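Local coordinates for protein yeast glycogen phosphorylase (Saccharomyces cerevisiae, PDB 1YGP) that binds pyridoxal-5'-phosphate and belongs to the carbohydrate phosphorylases, a family of the GT-B clan with two lobes built around beta sheets, at residues A[387-392]-A[435-440]; A[474-479]-A[502-507]; A[624-629]-A[679-684]. All blocks are in the same frame, centred on the assembly; numbering follows the deposited sequence.

In the fold
Taken from the N terminus, the three contacts follow one another in series, with none inside or across another. Interaction 1 closes a loop of 42 intervening residues by joining the start of helix 389-399 to helix 425-445. Interaction 2 closes a shorter one of 22, joining the end of helix 470-477 to helix 498-504. The two touch through F438, which packs on V476, F503 and Y504, and both lie in the lobe of the mixed sheet. Interaction 3 spans 49 residues and ties helix 615-634 to the loop before strand 688-693 of the parallel six-stranded sheet. Its centre lies about 67 Å from that of interaction 1, on the opposite side of the chain's centre.

Interaction 1 (A[387-392]-A[435-440]); sequences LDWHEA and NWFFLE. Unlike the reference sequence in segment 435-440: E440 (reference Gln).
W389 and H390, the first two residues of helix 389-399, receive the ring of F437 from helix 425-445, and the three form an aromatic cluster on the helical layer of a GT-B lobe. Two edge-to-face stacks carry the contact. In the first, F437 turns its edge to one face of the six-membered ring of W389, the centroids 5.0 Å apart and the planes at 60°. Its CE2 stands above the indole, offset toward the rim, while F437 CD2 comes within 3.6 Å of W389 CZ3. In the second the roles reverse: the edge of H390 is directed at a face of F437, with the planes at 64°. F437 therefore presents an edge to one partner and a face to the other. CG of W389 lies anti to the backbone N (chi1 -159°), which carries the indole out toward helix 425-445, where it also touches D433 and I434. Neighbours extend the apolar packing: L246 lies against both W389 and F437, and the ring of W393 meets that of W389.

Side-chain bonds inside the two segments brace the helices on which the rings sit. D388 is the N-cap of helix 389-399, its OD2 accepting a weak bond from H390 N at 3.2 Å. On the other helix, W436 NE1 makes a similarly weak bond to OE2 of E440, a position that is glutamine in the reference sequence, and N435 is anchored to S457 and I458. The cluster is buried at W389 and exposed at H390, whose CE1 sits over the rim of the F437 ring, 3.8 Å from CZ.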
# COMPACT_ATOMS: atom_id res chain seq x y z
N LEU A 387 17.25 24.86 -28.01
CA LEU A 387 16.72 25.43 -29.23
C LEU A 387 16.72 26.94 -29.07
O LEU A 387 17.03 27.50 -28.01
CB LEU A 387 15.29 24.98 -29.51
CG LEU A 387 14.97 23.51 -29.81
CD1 LEU A 387 13.78 23.50 -30.74
CD2 LEU A 387 16.07 22.80 -30.56
N ASP A 388 16.47 27.66 -30.16
CA ASP A 388 16.36 29.09 -30.08
C ASP A 388 15.06 29.37 -29.34
O ASP A 388 14.06 28.68 -29.56
CB ASP A 388 16.31 29.67 -31.50
CG ASP A 388 16.08 31.18 -31.57
OD1 ASP A 388 16.84 31.92 -30.94
OD2 ASP A 388 15.14 31.60 -32.26
N TRP A 389 15.04 30.44 -28.55
CA TRP A 389 13.84 30.80 -27.82
C TRP A 389 12.68 30.93 -28.78
O TRP A 389 11.59 30.40 -28.55
CB TRP A 389 14.01 32.13 -27.10
CG TRP A 389 13.04 32.34 -25.95
CD1 TRP A 389 13.45 32.11 -24.66
CD2 TRP A 389 11.74 32.78 -26.03
NE1 TRP A 389 12.42 32.41 -23.91
CE2 TRP A 389 11.38 32.81 -24.67
CE3 TRP A 389 10.83 33.15 -27.01
CZ2 TRP A 389 10.11 33.22 -24.30
CZ3 TRP A 389 9.55 33.55 -26.64
CH2 TRP A 389 9.19 33.58 -25.29
N HIS A 390 12.89 31.56 -29.92
CA HIS A 390 11.77 31.70 -30.82
C HIS A 390 11.40 30.44 -31.57
O HIS A 390 10.22 30.25 -31.85
CB HIS A 390 12.09 32.86 -31.75
CG HIS A 390 11.85 34.15 -30.98
ND1 HIS A 390 12.73 34.97 -30.40
CD2 HIS A 390 10.59 34.65 -30.72
CE1 HIS A 390 12.06 35.93 -29.79
NE2 HIS A 390 10.78 35.72 -30.00
N GLU A 391 12.32 29.51 -31.81
CA GLU A 391 11.95 28.31 -32.55
C GLU A 391 11.14 27.39 -31.63
O GLU A 391 10.13 26.82 -32.02
CB GLU A 391 13.20 27.66 -33.02
CG GLU A 391 13.03 26.51 -34.00
CD GLU A 391 14.30 25.65 -34.12
OE1 GLU A 391 15.41 26.20 -34.15
OE2 GLU A 391 14.17 24.42 -34.17
N ALA A 392 11.59 27.30 -30.37
CA ALA A 392 10.96 26.53 -29.32
C ALA A 392 9.53 27.00 -29.08
O ALA A 392 8.56 26.21 -29.13
CB ALA A 392 11.75 26.69 -28.04
N ASN A 435 5.34 36.97 -21.96
CA ASN A 435 4.46 38.13 -21.88
C ASN A 435 5.04 39.32 -22.61
O ASN A 435 4.28 40.07 -23.23
CB ASN A 435 4.23 38.55 -20.43
CG ASN A 435 3.17 39.63 -20.31
OD1 ASN A 435 2.02 39.43 -20.64
ND2 ASN A 435 3.40 40.82 -19.79
N TRP A 436 6.37 39.47 -22.58
CA TRP A 436 7.03 40.61 -23.19
C TRP A 436 6.82 40.62 -24.68
O TRP A 436 6.28 41.59 -25.23
CB TRP A 436 8.54 40.60 -22.93
CG TRP A 436 9.22 41.83 -23.51
CD1 TRP A 436 9.96 41.72 -24.65
CD2 TRP A 436 9.17 43.12 -23.01
NE1 TRP A 436 10.37 42.94 -24.90
CE2 TRP A 436 9.94 43.80 -23.96
CE3 TRP A 436 8.62 43.83 -21.94
CZ2 TRP A 436 10.17 45.18 -23.85
CZ3 TRP A 436 8.84 45.20 -21.82
CH2 TRP A 436 9.62 45.88 -22.77
N PHE A 437 7.22 39.55 -25.35
CA PHE A 437 7.03 39.51 -26.77
C PHE A 437 5.55 39.60 -27.14
O PHE A 437 5.21 40.30 -28.10
CB PHE A 437 7.67 38.25 -27.29
CG PHE A 437 9.16 38.18 -27.03
CD1 PHE A 437 10.02 39.17 -27.50
CD2 PHE A 437 9.69 37.10 -26.32
CE1 PHE A 437 11.39 39.08 -27.26
CE2 PHE A 437 11.07 37.02 -26.09
CZ PHE A 437 11.91 38.00 -26.56
N PHE A 438 4.61 38.99 -26.39
CA PHE A 438 3.18 39.05 -26.70
C PHE A 438 2.74 40.50 -26.67
O PHE A 438 2.11 40.97 -27.61
CB PHE A 438 2.38 38.22 -25.66
CG PHE A 438 0.88 38.44 -25.70
CD1 PHE A 438 0.12 38.06 -26.81
CD2 PHE A 438 0.25 39.04 -24.62
CE1 PHE A 438 -1.26 38.28 -26.83
CE2 PHE A 438 -1.14 39.27 -24.64
CZ PHE A 438 -1.89 38.89 -25.74
N LEU A 439 3.10 41.24 -25.62
CA LEU A 439 2.71 42.62 -25.51
C LEU A 439 3.37 43.50 -26.59
O LEU A 439 2.78 44.50 -27.03
CB LEU A 439 3.06 43.01 -24.09
CG LEU A 439 1.89 43.42 -23.24
CD1 LEU A 439 0.67 42.54 -23.41
CD2 LEU A 439 2.34 43.32 -21.83
N GLU A 440 4.54 43.13 -27.10
CA GLU A 440 5.12 43.82 -28.24
C GLU A 440 4.19 43.57 -29.41
O GLU A 440 3.66 44.52 -29.99
CB GLU A 440 6.48 43.30 -28.64
CG GLU A 440 7.62 43.91 -27.86
CD GLU A 440 9.00 43.51 -28.38
OE1 GLU A 440 9.12 42.75 -29.35
OE2 GLU A 440 9.99 43.97 -27.79

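Interaction 2 (A[474-479]-A[502-507]); sequences AIVGSH and KFYGPS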
# COMPACT_ATOMS: atom_id res chain seq x y z
N ALA A 474 -2.48 30.58 -20.94
CA ALA A 474 -2.97 29.45 -21.69
C ALA A 474 -3.47 29.90 -23.05
O ALA A 474 -3.16 29.20 -24.01
CB ALA A 474 -4.11 28.78 -20.95
N ILE A 475 -4.17 31.05 -23.23
CA ILE A 475 -4.59 31.52 -24.56
C ILE A 475 -3.35 31.78 -25.41
O ILE A 475 -3.24 31.28 -26.53
CB ILE A 475 -5.36 32.85 -24.60
CG1 ILE A 475 -6.43 33.05 -23.55
CG2 ILE A 475 -6.02 32.86 -25.95
CD1 ILE A 475 -7.60 32.07 -23.50
N VAL A 476 -2.41 32.56 -24.87
CA VAL A 476 -1.17 32.88 -25.57
C VAL A 476 -0.33 31.65 -25.91
O VAL A 476 0.36 31.69 -26.93
CB VAL A 476 -0.37 33.88 -24.70
CG1 VAL A 476 0.99 34.17 -25.26
CG2 VAL A 476 -1.10 35.20 -24.70
N GLY A 477 -0.35 30.55 -25.14
CA GLY A 477 0.45 29.38 -25.48
C GLY A 477 -0.26 28.31 -26.33
O GLY A 477 0.39 27.37 -26.79
N SER A 478 -1.56 28.40 -26.57
CA SER A 478 -2.29 27.37 -27.29
C SER A 478 -2.58 27.75 -28.73
O SER A 478 -2.64 28.94 -29.07
CB SER A 478 -3.61 27.13 -26.62
OG SER A 478 -3.45 26.79 -25.26
N HIS A 479 -2.80 26.80 -29.63
CA HIS A 479 -3.25 27.19 -30.95
C HIS A 479 -4.77 27.14 -31.05
O HIS A 479 -5.30 27.39 -32.13
CB HIS A 479 -2.67 26.28 -32.01
CG HIS A 479 -3.27 24.90 -32.09
ND1 HIS A 479 -2.82 23.82 -31.48
CD2 HIS A 479 -4.35 24.53 -32.86
CE1 HIS A 479 -3.57 22.80 -31.85
NE2 HIS A 479 -4.49 23.25 -32.67
N LYS A 502 -9.81 40.02 -30.32
CA LYS A 502 -9.40 41.14 -31.16
C LYS A 502 -8.02 40.89 -31.73
O LYS A 502 -7.83 40.98 -32.94
CB LYS A 502 -9.33 42.45 -30.38
N PHE A 503 -7.08 40.50 -30.89
CA PHE A 503 -5.72 40.27 -31.32
C PHE A 503 -5.50 38.98 -32.12
O PHE A 503 -4.64 38.97 -33.01
CB PHE A 503 -4.84 40.29 -30.07
CG PHE A 503 -3.38 40.00 -30.35
CD1 PHE A 503 -2.60 40.94 -31.02
CD2 PHE A 503 -2.85 38.77 -29.98
CE1 PHE A 503 -1.27 40.64 -31.31
CE2 PHE A 503 -1.52 38.48 -30.28
CZ PHE A 503 -0.73 39.41 -30.95
N TYR A 504 -6.18 37.88 -31.80
CA TYR A 504 -5.94 36.61 -32.49
C TYR A 504 -6.90 36.31 -33.63
O TYR A 504 -6.57 35.60 -34.57
CB TYR A 504 -6.02 35.44 -31.52
CG TYR A 504 -4.80 35.34 -30.64
CD1 TYR A 504 -3.58 34.97 -31.21
CD2 TYR A 504 -4.88 35.63 -29.29
CE1 TYR A 504 -2.44 34.90 -30.43
CE2 TYR A 504 -3.73 35.57 -28.50
CZ TYR A 504 -2.52 35.20 -29.08
OH TYR A 504 -1.37 35.16 -28.31
N GLY A 505 -8.11 36.84 -33.51
CA GLY A 505 -9.15 36.57 -34.47
C GLY A 505 -10.04 35.41 -34.03
O GLY A 505 -9.56 34.38 -33.55
N PRO A 506 -11.35 35.50 -34.25
CA PRO A 506 -12.36 34.51 -33.90
C PRO A 506 -12.04 33.06 -34.18
O PRO A 506 -12.51 32.16 -33.49
CB PRO A 506 -13.57 34.96 -34.65
CG PRO A 506 -12.97 35.65 -35.86
CD PRO A 506 -11.95 36.49 -35.12
N SER A 507 -11.25 32.82 -35.20
CA SER A 507 -10.82 31.50 -35.65
C SER A 507 -10.23 30.62 -34.55
O SER A 507 -10.51 29.42 -34.45
CB SER A 507 -9.80 31.74 -36.78
OG SER A 507 -9.40 33.12 -36.86
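A474 O, in the last turn of helix 470-477 beside the V476 that Y504 abuts, accepts three donors. S478 OG donates at 2.7 Å, approaching with a C=O...O angle of 147° and tilted 31° from the carbonyl plane, while S478 N and G477 N add weak bonds. The hydroxyl thus ties the helix end to the residue where the chain leaves helical geometry and passes into strand 478-483, a helix-to-strand junction in the mixed sheet of a GT-B lobe.

Across the contact the packing is carried by one side chain, Y504. The last residue of helix 498-504, it has CG anti to its carbonyl carbon (chi1 -75°), and it reaches V476 at about a right angle. The hydroxyl oxygen, not the ring, does most of the touching. The apolar flank is slacker: I475 CG2 approaches Y504 CE2 obliquely at 4.4 Å, and the end of I475 turns away from Y504; its side chain also touches F500 and Y402.

Its own neighbour braces the ring, since F503 CD2 lies 3.5 Å above the centre of one face of Y504. F438 of helix 425-445 then packs on V476 and Y504 and meets F503 edge-to-face. K508 makes a cation-pi contact with Y504 and also bonds S478 O, so one lysine links the ring to the strand. On V476, Y504 OH lies equally near CA and CG2, 3.6 Å from each.

Interaction 3 (A[624-629]-A[679-684]); sequences YRYLAM and NNDESI
I684 sets its CD1 at the ring edge of Y626, in the ring plane, and this buried apolar meeting is the tight part of the contact. CD1 comes within 3.6 Å of Y626 CE1 and 3.8 Å of CD1 of that ring. With CG1 placed between its backbone N and carbonyl carbon (chi1 55°), I684 sends this branch to the tyrosine, while CG2 faces M629 SD more loosely, at 4.2 Å. V678 of helix 662-678 touches both Y626 and I684. The contact thereby joins helix 615-634 to the loop before strand 688-693, a connection between elements of the parallel sheet's lobe.

On the side nearer solvent the contact is polar and held by a weak bond. Y626 OH gives D681 OD2 this hydrogen bond of 3.0 Å, and the carboxylate stands nearly upright to the ring, the planes 86° apart. D681 is partly exposed. S683 OG steadies the other oxygen, meeting D681 OD1 on its syn side, though 32° out of the carboxylate plane, at 2.7 Å. K630 forms a salt bridge with OD2, and a positive charge there, together with the two hydroxyls, would be expected to stabilise D681 as a carboxylate.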
# COMPACT_ATOMS: atom_id res chain seq x y z
N TYR A 624 -42.92 24.82 1.08
CA TYR A 624 -44.16 25.45 0.63
C TYR A 624 -45.25 24.41 0.40
O TYR A 624 -46.32 24.53 0.99
CB TYR A 624 -43.96 26.24 -0.69
CG TYR A 624 -45.29 26.70 -1.29
CD1 TYR A 624 -45.96 27.81 -0.76
CD2 TYR A 624 -45.90 25.94 -2.30
CE1 TYR A 624 -47.23 28.14 -1.24
CE2 TYR A 624 -47.16 26.26 -2.77
CZ TYR A 624 -47.82 27.36 -2.24
OH TYR A 624 -49.08 27.68 -2.72
N ARG A 625 -45.02 23.41 -0.45
CA ARG A 625 -46.01 22.40 -0.71
C ARG A 625 -46.44 21.79 0.61
O ARG A 625 -47.63 21.82 0.88
CB ARG A 625 -45.41 21.34 -1.63
CG ARG A 625 -46.36 20.17 -1.90
CD ARG A 625 -45.64 19.03 -2.59
NE ARG A 625 -45.96 18.95 -4.01
CZ ARG A 625 -46.53 17.83 -4.48
NH1 ARG A 625 -46.83 16.80 -3.67
NH2 ARG A 625 -46.75 17.72 -5.79
N TYR A 626 -45.53 21.34 1.48
CA TYR A 626 -45.88 20.74 2.77
C TYR A 626 -46.80 21.63 3.61
O TYR A 626 -47.83 21.19 4.15
CB TYR A 626 -44.61 20.44 3.56
CG TYR A 626 -44.86 19.84 4.92
CD1 TYR A 626 -45.44 18.56 5.02
CD2 TYR A 626 -44.48 20.53 6.07
CE1 TYR A 626 -45.63 17.98 6.27
CE2 TYR A 626 -44.67 19.95 7.33
CZ TYR A 626 -45.24 18.67 7.42
OH TYR A 626 -45.39 18.08 8.66
N LEU A 627 -46.46 22.91 3.72
CA LEU A 627 -47.26 23.87 4.45
C LEU A 627 -48.66 24.01 3.84
O LEU A 627 -49.66 24.08 4.56
CB LEU A 627 -46.52 25.20 4.45
CG LEU A 627 -46.03 25.74 5.79
CD1 LEU A 627 -45.66 24.63 6.77
CD2 LEU A 627 -44.87 26.64 5.46
N ALA A 628 -48.74 23.99 2.53
CA ALA A 628 -50.01 24.06 1.84
C ALA A 628 -50.84 22.80 2.11
O ALA A 628 -52.03 22.87 2.40
CB ALA A 628 -49.73 24.21 0.36
N MET A 629 -50.22 21.61 2.10
CA MET A 629 -50.91 20.35 2.33
C MET A 629 -51.52 20.29 3.71
O MET A 629 -52.70 20.00 3.89
CB MET A 629 -49.98 19.17 2.26
CG MET A 629 -49.15 18.98 1.03
SD MET A 629 -48.23 17.45 1.28
CE MET A 629 -49.09 16.50 0.05
N ASN A 679 -41.23 13.24 6.53
CA ASN A 679 -41.26 11.79 6.42
C ASN A 679 -41.97 11.11 7.56
O ASN A 679 -42.52 10.01 7.45
CB ASN A 679 -39.87 11.19 6.36
CG ASN A 679 -39.09 11.43 5.08
OD1 ASN A 679 -39.62 11.69 4.00
ND2 ASN A 679 -37.77 11.35 5.15
N ASN A 680 -42.00 11.80 8.70
CA ASN A 680 -42.57 11.16 9.87
C ASN A 680 -43.90 11.77 10.25
O ASN A 680 -44.43 11.49 11.33
CB ASN A 680 -41.57 11.26 11.00
CG ASN A 680 -40.27 10.58 10.61
OD1 ASN A 680 -40.23 9.43 10.16
ND2 ASN A 680 -39.13 11.25 10.69
N ASP A 681 -44.50 12.57 9.36
CA ASP A 681 -45.78 13.16 9.67
C ASP A 681 -46.97 12.40 9.09
O ASP A 681 -47.44 12.61 7.97
CB ASP A 681 -45.80 14.59 9.19
CG ASP A 681 -47.13 15.26 9.41
OD1 ASP A 681 -47.73 15.06 10.46
OD2 ASP A 681 -47.57 15.96 8.50
N GLU A 682 -47.53 11.58 9.96
CA GLU A 682 -48.66 10.72 9.64
C GLU A 682 -49.81 11.33 8.87
O GLU A 682 -50.33 10.69 7.96
CB GLU A 682 -49.24 10.15 10.92
N SER A 683 -50.14 12.58 9.17
CA SER A 683 -51.27 13.29 8.58
C SER A 683 -51.29 13.35 7.06
O SER A 683 -52.35 13.23 6.44
CB SER A 683 -51.29 14.72 9.10
OG SER A 683 -50.45 14.88 10.24
N ILE A 684 -50.12 13.50 6.43
CA ILE A 684 -50.11 13.62 4.98
C ILE A 684 -49.95 12.25 4.34
O ILE A 684 -49.60 12.16 3.16
CB ILE A 684 -48.97 14.59 4.51
CG1 ILE A 684 -47.59 14.20 5.03
CG2 ILE A 684 -49.34 15.97 5.00
CD1 ILE A 684 -46.47 15.01 4.37